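Local coordinates for protein cellobiose 2-epimerase (Caldibacillus thermoamylovorans, PDB 5ZHB) that catalyses the epimerisation of cellobiose at C2 of its reducing-end sugar, turning that glucose unit into mannose, at residues 61-64 with 68-71; 94-99 with 369-374; 139-144 with 203-208; 291-294 with 300-303; 317-322 with 326-331. All coordinates share one frame; numbering follows the deposited sequence. Where two conformers were deposited one is given.

Contact 1. Residues 61-64 with 68-71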
# COMPACT_ATOMS: atom_id res chain seq x y z
N ALA A 61 2.67 -13.34 0.17
CA ALA A 61 2.31 -13.30 -1.24
C ALA A 61 3.42 -13.92 -2.10
O ALA A 61 3.10 -14.58 -3.07
CB ALA A 61 2.03 -11.89 -1.71
N ALA A 62 4.70 -13.61 -1.80
CA ALA A 62 5.81 -14.19 -2.54
C ALA A 62 5.72 -15.72 -2.47
O ALA A 62 5.93 -16.39 -3.49
CB ALA A 62 7.15 -13.73 -2.04
N TYR A 63 5.41 -16.24 -1.28
CA TYR A 63 5.29 -17.68 -1.09
C TYR A 63 4.11 -18.23 -1.89
O TYR A 63 4.25 -19.24 -2.57
CB TYR A 63 5.20 -18.05 0.39
CG TYR A 63 5.07 -19.55 0.61
CD1 TYR A 63 6.14 -20.39 0.38
CD2 TYR A 63 3.87 -20.12 1.04
CE1 TYR A 63 6.05 -21.76 0.58
CE2 TYR A 63 3.76 -21.49 1.23
CZ TYR A 63 4.85 -22.31 1.01
OH TYR A 63 4.74 -23.66 1.21
N ARG A 64 2.96 -17.53 -1.87
CA ARG A 64 1.76 -17.96 -2.58
C ARG A 64 2.03 -18.15 -4.07
O ARG A 64 1.58 -19.12 -4.67
CB ARG A 64 0.64 -16.92 -2.45
CG ARG A 64 -0.68 -17.36 -3.07
CD ARG A 64 -1.88 -16.51 -2.74
NE ARG A 64 -1.65 -15.07 -2.85
CZ ARG A 64 -1.53 -14.38 -3.98
NH1 ARG A 64 -1.86 -14.91 -5.13
NH2 ARG A 64 -1.09 -13.14 -3.95
N LYS A 68 8.57 -20.80 -2.88
CA LYS A 68 9.84 -21.13 -2.25
C LYS A 68 9.67 -21.10 -0.74
O LYS A 68 9.14 -20.12 -0.21
CB LYS A 68 10.92 -20.13 -2.63
CG LYS A 68 11.50 -20.22 -4.03
CD LYS A 68 12.85 -19.51 -4.13
CE LYS A 68 13.69 -19.91 -5.31
NZ LYS A 68 12.93 -19.70 -6.55
N GLU A 69 10.17 -22.12 -0.04
CA GLU A 69 9.89 -22.29 1.38
C GLU A 69 10.60 -21.22 2.22
O GLU A 69 10.13 -20.87 3.29
CB GLU A 69 10.28 -23.70 1.84
CG GLU A 69 9.44 -24.25 3.00
CD GLU A 69 8.00 -24.68 2.71
OE1 GLU A 69 7.49 -24.59 1.56
OE2 GLU A 69 7.36 -25.16 3.68
N ALA A 70 11.72 -20.68 1.74
CA ALA A 70 12.37 -19.58 2.44
C ALA A 70 11.40 -18.42 2.66
O ALA A 70 11.43 -17.77 3.71
CB ALA A 70 13.60 -19.13 1.70
N TYR A 71 10.50 -18.18 1.69
CA TYR A 71 9.59 -17.05 1.75
C TYR A 71 8.56 -17.26 2.87
O TYR A 71 8.22 -16.31 3.58
CB TYR A 71 8.92 -16.79 0.39
CG TYR A 71 9.87 -16.49 -0.76
CD1 TYR A 71 11.15 -15.97 -0.55
CD2 TYR A 71 9.47 -16.72 -2.07
CE1 TYR A 71 12.00 -15.69 -1.61
CE2 TYR A 71 10.32 -16.47 -3.13
CZ TYR A 71 11.58 -15.96 -2.90
OH TYR A 71 12.37 -15.70 -3.97

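Contact 2. Residues 94-99 with 369-374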
# COMPACT_ATOMS: atom_id res chain seq x y z
N LEU A 94 -3.34 -2.77 16.49
CA LEU A 94 -1.91 -2.69 16.22
C LEU A 94 -1.40 -1.33 16.64
O LEU A 94 -2.00 -0.33 16.30
CB LEU A 94 -1.61 -2.91 14.74
CG LEU A 94 -2.19 -4.17 14.08
CD1 LEU A 94 -1.74 -4.22 12.63
CD2 LEU A 94 -1.77 -5.42 14.82
N TYR A 95 -0.30 -1.33 17.41
CA TYR A 95 0.47 -0.14 17.70
C TYR A 95 0.99 0.50 16.41
O TYR A 95 1.31 -0.20 15.45
CB TYR A 95 1.64 -0.58 18.58
CG TYR A 95 1.25 -0.96 20.00
CD1 TYR A 95 0.40 -0.16 20.76
CD2 TYR A 95 1.77 -2.10 20.60
CE1 TYR A 95 0.07 -0.49 22.08
CE2 TYR A 95 1.46 -2.44 21.91
CZ TYR A 95 0.64 -1.62 22.66
OH TYR A 95 0.30 -1.99 23.92
N TRP A 96 1.19 1.82 16.45
CA TRP A 96 1.81 2.54 15.35
C TRP A 96 3.31 2.27 15.22
O TRP A 96 3.83 2.10 14.11
CB TRP A 96 1.55 4.03 15.55
CG TRP A 96 1.90 4.91 14.38
CD1 TRP A 96 2.90 5.84 14.31
CD2 TRP A 96 1.18 5.00 13.13
NE1 TRP A 96 2.85 6.48 13.10
CE2 TRP A 96 1.80 5.99 12.37
CE3 TRP A 96 0.08 4.32 12.60
CZ2 TRP A 96 1.36 6.34 11.09
CZ3 TRP A 96 -0.34 4.65 11.33
CH2 TRP A 96 0.27 5.66 10.59
N MET A 97 4.00 2.25 16.37
CA MET A 97 5.41 1.91 16.41
C MET A 97 5.71 1.09 17.67
O MET A 97 5.06 1.26 18.71
CB MET A 97 6.32 3.14 16.47
CG MET A 97 6.35 4.04 15.23
SD MET A 97 7.33 3.43 13.84
CE MET A 97 8.91 3.06 14.60
N VAL A 98 6.72 0.23 17.56
CA VAL A 98 7.37 -0.39 18.70
C VAL A 98 8.88 -0.14 18.59
O VAL A 98 9.38 0.21 17.54
CB VAL A 98 7.03 -1.89 18.83
CG1 VAL A 98 5.54 -2.10 19.10
CG2 VAL A 98 7.49 -2.69 17.62
N ASP A 99 9.60 -0.31 19.71
CA ASP A 99 11.04 -0.14 19.72
C ASP A 99 11.64 -1.43 19.20
O ASP A 99 10.91 -2.38 18.93
CB ASP A 99 11.54 0.29 21.10
CG ASP A 99 11.40 -0.76 22.20
OD1 ASP A 99 11.12 -1.92 21.88
OD2 ASP A 99 11.53 -0.38 23.38
N GLY A 369 12.70 1.46 6.20
CA GLY A 369 12.25 2.01 7.45
C GLY A 369 10.73 2.04 7.55
O GLY A 369 10.05 1.41 6.76
N PRO A 370 10.19 2.78 8.54
CA PRO A 370 8.76 2.74 8.82
C PRO A 370 7.90 3.00 7.59
O PRO A 370 6.79 2.50 7.55
CB PRO A 370 8.59 3.82 9.90
CG PRO A 370 9.94 3.83 10.59
CD PRO A 370 10.92 3.69 9.43
N TRP A 371 8.39 3.81 6.65
CA TRP A 371 7.58 4.19 5.50
C TRP A 371 8.16 3.66 4.19
O TRP A 371 7.66 4.02 3.13
CB TRP A 371 7.41 5.71 5.45
CG TRP A 371 6.58 6.17 6.61
CD1 TRP A 371 7.00 6.90 7.68
CD2 TRP A 371 5.21 5.76 6.90
NE1 TRP A 371 5.98 7.04 8.58
CE2 TRP A 371 4.88 6.34 8.14
CE3 TRP A 371 4.25 4.99 6.23
CZ2 TRP A 371 3.62 6.16 8.72
CZ3 TRP A 371 3.01 4.79 6.81
CH2 TRP A 371 2.71 5.37 8.05
N LYS A 372 9.14 2.74 4.25
CA LYS A 372 9.65 2.14 3.03
C LYS A 372 9.99 0.69 3.30
O LYS A 372 10.87 0.40 4.12
CB LYS A 372 10.83 2.89 2.43
CG LYS A 372 11.27 2.29 1.07
CD LYS A 372 12.28 3.14 0.31
CE LYS A 372 12.83 2.50 -0.93
NZ LYS A 372 13.41 1.19 -0.68
N CYS A 373 9.25 -0.19 2.61
CA CYS A 373 9.34 -1.61 2.87
C CYS A 373 9.11 -2.32 1.55
O CYS A 373 9.28 -1.71 0.49
CB CYS A 373 8.49 -1.96 4.08
SG CYS A 373 6.75 -1.55 3.81
N PRO A 374 8.97 -3.66 1.53
CA PRO A 374 8.91 -4.38 0.26
C PRO A 374 7.54 -4.58 -0.36
O PRO A 374 7.43 -5.30 -1.34
CB PRO A 374 9.50 -5.74 0.71
CG PRO A 374 8.91 -5.95 2.07
CD PRO A 374 8.93 -4.56 2.69

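Contact 3. Residues 139-144 with 203-208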
# COMPACT_ATOMS: atom_id res chain seq x y z
N GLN A 139 -10.89 -9.75 14.23
CA GLN A 139 -10.90 -8.78 15.33
C GLN A 139 -10.62 -7.35 14.83
O GLN A 139 -11.25 -6.40 15.28
CB GLN A 139 -9.89 -9.06 16.43
CG GLN A 139 -10.19 -10.31 17.26
CD GLN A 139 -9.16 -10.52 18.35
OE1 GLN A 139 -8.83 -9.58 19.09
NE2 GLN A 139 -8.63 -11.74 18.43
N LEU A 140 -9.61 -7.18 13.97
CA LEU A 140 -9.28 -5.86 13.47
C LEU A 140 -10.42 -5.30 12.63
O LEU A 140 -10.73 -4.14 12.76
CB LEU A 140 -7.96 -5.91 12.69
CG LEU A 140 -6.74 -6.41 13.47
CD1 LEU A 140 -5.48 -6.49 12.61
CD2 LEU A 140 -6.52 -5.51 14.66
N TYR A 141 -11.01 -6.14 11.76
CA TYR A 141 -12.19 -5.78 10.98
C TYR A 141 -13.28 -5.23 11.91
O TYR A 141 -13.87 -4.18 11.66
CB TYR A 141 -12.63 -7.00 10.16
CG TYR A 141 -14.01 -6.92 9.52
CD1 TYR A 141 -14.30 -5.97 8.55
CD2 TYR A 141 -15.04 -7.79 9.90
CE1 TYR A 141 -15.56 -5.86 8.00
CE2 TYR A 141 -16.31 -7.70 9.34
CZ TYR A 141 -16.56 -6.75 8.37
OH TYR A 141 -17.80 -6.62 7.82
N LYS A 142 -13.50 -5.91 13.03
CA LYS A 142 -14.54 -5.53 13.97
C LYS A 142 -14.26 -4.14 14.54
O LYS A 142 -15.15 -3.29 14.64
CB LYS A 142 -14.63 -6.69 14.97
CG LYS A 142 -15.98 -6.89 15.65
CD LYS A 142 -16.12 -6.29 17.04
CE LYS A 142 -17.53 -5.88 17.37
NZ LYS A 142 -18.55 -6.88 17.01
N LEU A 143 -12.99 -3.88 14.89
CA LEU A 143 -12.60 -2.58 15.39
C LEU A 143 -12.89 -1.51 14.36
O LEU A 143 -13.41 -0.46 14.70
CB LEU A 143 -11.12 -2.62 15.78
CG LEU A 143 -10.81 -3.39 17.07
CD1 LEU A 143 -9.33 -3.61 17.27
CD2 LEU A 143 -11.40 -2.63 18.25
N ILE A 144 -12.51 -1.76 13.10
CA ILE A 144 -12.60 -0.75 12.06
C ILE A 144 -14.07 -0.43 11.83
O ILE A 144 -14.42 0.71 11.58
CB ILE A 144 -11.89 -1.19 10.76
CG1 ILE A 144 -10.36 -1.42 10.97
CG2 ILE A 144 -12.14 -0.16 9.66
CD1 ILE A 144 -9.72 -2.35 9.93
N GLU A 203 -21.43 -11.91 3.60
CA GLU A 203 -22.31 -11.03 2.84
C GLU A 203 -22.28 -9.61 3.39
O GLU A 203 -22.32 -8.62 2.64
CB GLU A 203 -23.73 -11.63 2.81
CG GLU A 203 -24.74 -10.82 2.01
CD GLU A 203 -24.65 -10.84 0.48
OE1 GLU A 203 -23.96 -11.67 -0.16
OE2 GLU A 203 -25.31 -9.94 -0.10
N GLN A 204 -22.20 -9.45 4.71
CA GLN A 204 -22.10 -8.11 5.26
C GLN A 204 -20.81 -7.41 4.80
O GLN A 204 -20.83 -6.23 4.44
CB GLN A 204 -22.25 -8.13 6.78
CG GLN A 204 -22.19 -6.73 7.39
CD GLN A 204 -22.68 -6.67 8.82
OE1 GLN A 204 -23.71 -7.26 9.17
NE2 GLN A 204 -21.95 -5.94 9.65
N LEU A 205 -19.68 -8.13 4.83
CA LEU A 205 -18.39 -7.60 4.36
C LEU A 205 -18.54 -7.15 2.90
O LEU A 205 -18.21 -6.00 2.56
CB LEU A 205 -17.33 -8.69 4.53
CG LEU A 205 -15.96 -8.43 3.89
CD1 LEU A 205 -15.34 -7.11 4.38
CD2 LEU A 205 -15.00 -9.55 4.12
N LYS A 206 -19.12 -8.03 2.07
CA LYS A 206 -19.42 -7.69 0.69
C LYS A 206 -20.08 -6.32 0.60
O LYS A 206 -19.71 -5.49 -0.24
CB LYS A 206 -20.31 -8.75 0.02
CG LYS A 206 -20.30 -8.70 -1.50
CD LYS A 206 -21.29 -9.67 -2.12
CE LYS A 206 -21.36 -9.55 -3.60
NZ LYS A 206 -22.09 -10.69 -4.16
N GLY A 207 -21.05 -6.07 1.48
CA GLY A 207 -21.75 -4.80 1.47
C GLY A 207 -20.86 -3.65 1.91
O GLY A 207 -21.08 -2.52 1.48
N ARG A 208 -19.90 -3.92 2.81
CA ARG A 208 -18.96 -2.89 3.22
C ARG A 208 -18.04 -2.54 2.04
O ARG A 208 -17.74 -1.36 1.83
CB ARG A 208 -18.21 -3.32 4.50
CG ARG A 208 -19.16 -3.62 5.67
CD ARG A 208 -19.43 -2.38 6.51
NE ARG A 208 -20.30 -1.45 5.81
CZ ARG A 208 -20.49 -0.18 6.01
NH1 ARG A 208 -19.65 0.59 6.67
NH2 ARG A 208 -21.55 0.34 5.44

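Contact 4. Residues 291-294 with 300-303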
# COMPACT_ATOMS: atom_id res chain seq x y z
N LEU A 291 6.79 8.85 -13.74
CA LEU A 291 5.66 9.60 -13.19
C LEU A 291 6.11 10.62 -12.16
O LEU A 291 6.89 10.31 -11.26
CB LEU A 291 4.62 8.70 -12.55
CG LEU A 291 3.69 8.05 -13.55
CD1 LEU A 291 4.35 6.82 -14.09
CD2 LEU A 291 2.35 7.79 -12.93
N ALA A 292 5.53 11.82 -12.28
CA ALA A 292 5.62 12.84 -11.26
C ALA A 292 4.94 12.36 -9.99
O ALA A 292 4.23 11.36 -10.00
CB ALA A 292 4.96 14.13 -11.76
N TYR A 293 5.11 13.13 -8.91
CA TYR A 293 4.60 12.74 -7.60
C TYR A 293 3.24 13.39 -7.31
O TYR A 293 2.27 12.70 -7.00
CB TYR A 293 5.65 13.11 -6.55
CG TYR A 293 5.29 12.71 -5.14
CD1 TYR A 293 4.77 11.45 -4.83
CD2 TYR A 293 5.44 13.62 -4.10
CE1 TYR A 293 4.45 11.10 -3.53
CE2 TYR A 293 5.10 13.29 -2.81
CZ TYR A 293 4.60 12.04 -2.52
OH TYR A 293 4.28 11.77 -1.23
N GLU A 294 3.21 14.72 -7.28
CA GLU A 294 2.02 15.42 -6.80
C GLU A 294 1.88 16.73 -7.57
O GLU A 294 2.88 17.26 -8.09
CB GLU A 294 2.13 15.87 -5.34
CG GLU A 294 1.89 14.77 -4.32
CD GLU A 294 2.18 15.27 -2.91
OE1 GLU A 294 2.83 16.33 -2.74
OE2 GLU A 294 1.76 14.58 -1.98
N ILE A 300 3.74 21.31 -9.61
CA ILE A 300 4.06 19.90 -9.76
C ILE A 300 5.37 19.61 -9.03
O ILE A 300 6.38 20.29 -9.19
CB ILE A 300 4.10 19.51 -11.25
CG1 ILE A 300 2.71 19.67 -11.89
CG2 ILE A 300 4.63 18.08 -11.39
CD1 ILE A 300 2.71 19.60 -13.41
N ASP A 301 5.33 18.57 -8.21
CA ASP A 301 6.54 17.98 -7.68
C ASP A 301 6.99 16.89 -8.65
O ASP A 301 6.30 15.88 -8.79
CB ASP A 301 6.28 17.55 -6.24
CG ASP A 301 7.45 16.90 -5.54
OD1 ASP A 301 8.45 16.63 -6.20
OD2 ASP A 301 7.35 16.70 -4.33
N TYR A 302 8.15 17.11 -9.28
CA TYR A 302 8.69 16.25 -10.32
C TYR A 302 9.59 15.15 -9.75
O TYR A 302 10.19 14.39 -10.51
CB TYR A 302 9.51 17.09 -11.32
CG TYR A 302 8.62 17.93 -12.22
CD1 TYR A 302 7.88 17.33 -13.23
CD2 TYR A 302 8.49 19.30 -12.04
CE1 TYR A 302 7.04 18.07 -14.04
CE2 TYR A 302 7.65 20.05 -12.85
CZ TYR A 302 6.93 19.43 -13.85
OH TYR A 302 6.07 20.11 -14.67
N THR A 303 9.61 14.99 -8.43
CA THR A 303 10.32 13.87 -7.82
C THR A 303 9.72 12.56 -8.30
O THR A 303 8.50 12.41 -8.32
CB THR A 303 10.22 13.91 -6.30
OG1 THR A 303 10.67 15.19 -5.86
CG2 THR A 303 11.08 12.85 -5.63
O HOH W 1 6.76 10.27 -8.37

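Contact 5. Residues 317-322 with 326-331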
# COMPACT_ATOMS: atom_id res chain seq x y z
N TYR A 317 -0.96 -1.67 -16.70
CA TYR A 317 -1.10 -3.00 -17.26
C TYR A 317 -2.53 -3.53 -17.11
O TYR A 317 -3.07 -4.19 -18.02
CB TYR A 317 -0.05 -3.96 -16.70
CG TYR A 317 -0.12 -5.26 -17.46
CD1 TYR A 317 0.36 -5.36 -18.77
CD2 TYR A 317 -0.75 -6.37 -16.91
CE1 TYR A 317 0.27 -6.54 -19.48
CE2 TYR A 317 -0.86 -7.55 -17.63
CZ TYR A 317 -0.36 -7.63 -18.92
OH TYR A 317 -0.48 -8.82 -19.58
N ASN A 318 -3.16 -3.29 -15.95
CA ASN A 318 -4.56 -3.61 -15.75
C ASN A 318 -5.42 -2.92 -16.82
O ASN A 318 -6.26 -3.56 -17.45
CB ASN A 318 -5.03 -3.18 -14.35
CG ASN A 318 -6.41 -3.68 -13.99
OD1 ASN A 318 -6.65 -4.88 -13.91
ND2 ASN A 318 -7.34 -2.76 -13.74
N ALA A 319 -5.20 -1.62 -17.00
CA ALA A 319 -5.89 -0.84 -17.99
C ALA A 319 -5.71 -1.42 -19.40
O ALA A 319 -6.64 -1.38 -20.21
CB ALA A 319 -5.42 0.57 -17.93
N TYR A 320 -4.49 -1.90 -19.69
CA TYR A 320 -4.20 -2.54 -20.97
C TYR A 320 -5.07 -3.77 -21.13
O TYR A 320 -5.60 -3.99 -22.22
CB TYR A 320 -2.73 -2.91 -21.13
CG TYR A 320 -2.42 -3.68 -22.40
CD1 TYR A 320 -2.49 -3.06 -23.65
CD2 TYR A 320 -2.05 -5.02 -22.35
CE1 TYR A 320 -2.23 -3.75 -24.82
CE2 TYR A 320 -1.72 -5.70 -23.51
CZ TYR A 320 -1.83 -5.08 -24.74
OH TYR A 320 -1.51 -5.77 -25.88
N GLU A 321 -5.20 -4.57 -20.05
CA GLU A 321 -6.04 -5.76 -20.06
C GLU A 321 -7.50 -5.39 -20.40
O GLU A 321 -8.16 -6.08 -21.14
CB GLU A 321 -5.91 -6.56 -18.75
CG GLU A 321 -4.61 -7.33 -18.62
CD GLU A 321 -4.46 -8.20 -17.37
OE1 GLU A 321 -4.35 -7.63 -16.27
OE2 GLU A 321 -4.41 -9.43 -17.45
N LYS A 322 -8.00 -4.27 -19.89
CA LYS A 322 -9.40 -3.91 -20.12
C LYS A 322 -9.60 -3.18 -21.45
O LYS A 322 -10.73 -3.15 -21.97
CB LYS A 322 -9.94 -2.99 -19.03
CG LYS A 322 -9.86 -3.53 -17.63
CD LYS A 322 -10.46 -2.55 -16.62
CE LYS A 322 -11.78 -2.92 -16.02
NZ LYS A 322 -11.75 -4.27 -15.42
N GLU A 326 -2.56 -0.22 -26.64
CA GLU A 326 -1.11 -0.32 -26.62
C GLU A 326 -0.45 0.84 -25.87
O GLU A 326 0.65 0.65 -25.37
CB GLU A 326 -0.57 -0.36 -28.05
CG GLU A 326 -0.99 -1.60 -28.83
CD GLU A 326 -0.25 -2.87 -28.46
OE1 GLU A 326 -0.91 -3.88 -28.10
OE2 GLU A 326 0.99 -2.86 -28.58
N LYS A 327 -1.05 2.05 -25.86
CA LYS A 327 -0.61 3.20 -25.09
C LYS A 327 -0.19 2.81 -23.66
O LYS A 327 0.81 3.29 -23.11
CB LYS A 327 -1.80 4.16 -25.01
CG LYS A 327 -1.47 5.60 -24.66
CD LYS A 327 -2.69 6.47 -24.35
CE LYS A 327 -3.57 6.78 -25.52
NZ LYS A 327 -2.97 7.87 -26.31
N PHE A 328 -0.95 1.88 -23.06
CA PHE A 328 -0.71 1.47 -21.68
C PHE A 328 0.51 0.56 -21.60
O PHE A 328 1.27 0.64 -20.64
CB PHE A 328 -1.97 0.79 -21.13
CG PHE A 328 -3.12 1.74 -20.84
CD1 PHE A 328 -2.94 2.85 -20.02
CD2 PHE A 328 -4.36 1.55 -21.43
CE1 PHE A 328 -3.99 3.72 -19.76
CE2 PHE A 328 -5.40 2.44 -21.20
CZ PHE A 328 -5.21 3.54 -20.35
N LEU A 329 0.66 -0.35 -22.59
CA LEU A 329 1.80 -1.23 -22.67
C LEU A 329 3.06 -0.40 -22.86
O LEU A 329 4.05 -0.59 -22.16
CB LEU A 329 1.71 -2.25 -23.81
CG LEU A 329 1.65 -3.72 -23.40
CD1 LEU A 329 1.84 -4.56 -24.67
CD2 LEU A 329 2.71 -4.08 -22.37
N LYS A 330 3.01 0.51 -23.82
CA LYS A 330 4.14 1.40 -24.00
C LYS A 330 4.47 2.11 -22.69
O LYS A 330 5.64 2.37 -22.40
CB LYS A 330 3.92 2.49 -25.05
CG LYS A 330 5.19 3.11 -25.61
CD LYS A 330 6.01 2.13 -26.46
CE LYS A 330 7.13 1.41 -25.76
NZ LYS A 330 8.44 2.03 -26.01
N ALA A 331 3.45 2.50 -21.91
CA ALA A 331 3.72 3.31 -20.72
C ALA A 331 4.49 2.46 -19.71
O ALA A 331 5.41 2.98 -19.06
CB ALA A 331 2.44 3.88 -20.12

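Contact 1. Residues 61-64 with 68-71
Tyr63 and Glu69 supply the polar part of this contact, which shows how two consecutive helices can be tied together close to the turn between them. The phenol OH of Tyr63 donates a hydrogen bond to Glu69 OE1 at 2.9 Å, approaching the oxygen from above the carboxylate plane. The two side chains run side by side in the same direction, with ring and carboxylate turned 77° against each other. CG of Tyr63 stands anti to the backbone N (chi1 180°), which carries the ring out toward Lys68 and Glu69, while the bend of Glu69 at chi2 folds its carboxylate back to meet the hydroxyl.

A second kind of contact lies at the rim of the phenol ring. Tyr63 CD1 is 3.1 Å from Lys68 O, and the oxygen lies near the plane of the ring. The same carbonyl receives the backbone N of Tyr71 at 3.0 Å, where the chain enters helix 69-86, so one oxygen faces both the aromatic edge and a peptide N-H.

The apolar packing is deeper. Ala62 CB meets Tyr71 CD2 at 3.8 Å. Beside it, Tyr63 CB lies 3.9 Å from Tyr71 CB. Within 68-71 itself, CB of Lys68 lies above one face of the Tyr71 ring, toward its rim.

Helix 2-21 borders the buried side: Leu17 touches both Ala62 and Tyr71, and Glu13 accepts from Tyr71 OH and forms a salt bridge with Lys68. Helix 111-128 also packs on helix 49-66, where Val127 touches Tyr63 and Arg64 pairs with Glu123.

Contact 2. Residues 94-99 with 369-374
Trp96 and Trp371 form the tight half of this contact between two parts of the chain far apart in sequence. CZ2 of Trp96 reaches CZ2 of Trp371 at 3.3 Å, arriving at the edge of the Trp371 indole and near its plane. The six-membered rings have centroids 5.4 Å apart and meet at a slant, their planes 55° apart. A chi1 of -169° turns the Trp96 indole away from its own amide nitrogen and extends its benzo end across to the other indole.

Met97 and Pro370 meet much more lightly. Met97 SD lies 4.2 Å from Pro370 CB in one of the two conformers of Met97, so this touch is less certain. Trp371, exposed to solvent, sits at the border of the contact.

Each side is shaped locally. A classic beta bulge sets Trp96 and Met97 opposite the single residue Asp106, and Gly369 to Lys372 form a type I turn. Trp96 also has a cation-pi contact with Arg108, while Trp371 touches Trp354.

No hydrogen bond crosses between the segments. Cohesion here therefore rests on aromatic and apolar contact, and such a surface is consistent with the aromatic lining of the sugar cleft in related epimerases.

Contact 3. Residues 139-144 with 203-208
Tyr141 points its ring across the gap to helix 203-220, hydroxyl foremost, and ends beside the backbone of Leu205, where its OH is 3.6 Å from CA. The first torsion explains the reach: chi1 near 167° swings the ring away from the backbone N and sends it straight off its own helix. Leu205 runs at a slant to it, and its CD1 branch touches the ring at CE1, 3.8 Å away. Further along the same helix, CG of Arg208 comes to 3.9 Å from Tyr141 OH, before the arginine chain bends and leads its guanidinium away to Tyr156 and to Phe149.

The two helix segments run at 51° to each other with axes 13.1 Å apart, too far for backbones to meet, so one long aromatic side chain spans the interval within this helical six-hairpin fold. Helix 183-199 fills the space alongside: Leu196 touches both Tyr141 and Leu205, and Tyr193 meets Tyr141 edge-to-face. Were Tyr141 cut back to alanine, a gap would be likely to open between the helices, with Leu205 CD1 and Arg208 CG left without the surface they lie against and Tyr193 deprived of its aromatic mate.

Contact 4. Residues 291-294 with 300-303
Asp301 and Glu294 share the shorter of two backbone hydrogen bonds here: Asp301 N donates to Glu294 O at 2.8 Å, tilted somewhat out of the carbonyl plane. The second runs the other way, from Tyr293 N to Asp301 O at 3.0 Å, and is straighter, with an angle of 165° at the hydrogen. Beyond these, the carboxylate of Asp301 turns back on its own segment. Its OD1 takes Thr303 N at 3.0 Å on the anti side, though tilted out of the carboxylate plane, closing an Asx turn, and Thr303 OG1 at 2.7 Å through its syn lone pair. Two donors thus fix the rotation of the carboxylate.

A water donates to both Leu291 O and Thr303 O, bridging the segments where they spread apart. The contact belongs to the beta hairpin of strands 294-296 and 299-305, the middle pair of a small four-stranded antiparallel sheet.

Tyr293 and Asp301 lie alongside one another, ring and carboxylate planes 85° apart, and OD2 reaches the ring edge at CD2, 3.6 Å away. Glu294 OE1 is 4.8 Å from Asp301 OD2, near enough that the like charges may feel each other. Further out, Ala292 CB rests 4.0 Å from Ile300 CG2, and the same methyl of Ile300 sits over the centre of the Tyr302 ring. Tyr245 of helix 245-262 touches both Ala292 and Ile300, while Val308 of helix 306-323 packs on Tyr293.

Contact 5. Residues 317-322 with 326-331
Ala319 and Phe328 fit as a small bump against a flat plate. The methyl of Ala319 stands 3.6 Å from the centroid of the Phe328 ring and only 5° off its normal, so a CH-pi contact covers the middle of that face. Such a small residue lets the ring lie close to the helix that carries Ala319, and beside it Tyr320 CB meets Phe328 CB at 3.8 Å.

The second fit has the plate on the other helix. Leu329 sets its branch point over the Tyr320 ring in another CH-pi contact, with CG 3.8 Å from the centroid and nearly on the ring normal, and Leu329 CD1 reaches on to Tyr320 CZ at 3.7 Å. Tyr320 spreads toward Glu326 and Leu329 and offers its edge to the glutamate. There Tyr320 OH donates to Glu326 OE1 at 3.0 Å, on the syn side but well out of the carboxylate plane. With an alanine in place of Tyr320, Leu329 would probably lose the surface under its CG and Glu326 the hydroxyl that holds its carboxylate, opening a gap near the turn. Leu329 CD2 also just reaches the edge of the Tyr317 ring.

Helix 267-283 backs the Phe328 side, with Ala277 against Ala319 and Tyr278 meeting the phenylalanine ring. The helix segments run nearly antiparallel at 158°, axes 8.0 Å apart, in the antiparallel helical hairpin (alpha-hairpin) formed by 306-323 and 326-343, the kind of unit from which the alpha/alpha barrel of this six-hairpin clan is built.

Contacts 1 and 5, with centres 28 Å apart, solve the same problem twice: each closes a helical hairpin with a tyrosine bonded to a glutamate six residues on, and an alanine set against an aromatic ring. Contact 4 leads into contact 5, strand 299-305 running on into helix 306-323, with nearest atoms about 6 Å apart. Contact 2 brackets contacts 3, 4 and 5 in sequence and touches contact 3 directly, where Leu94 packs on Leu140. Its centre is 13 Å from that of the chain, against 18 to 21 Å for the others. In relatives the sugar site lies within the barrel, so contact 2 is probably nearest to it.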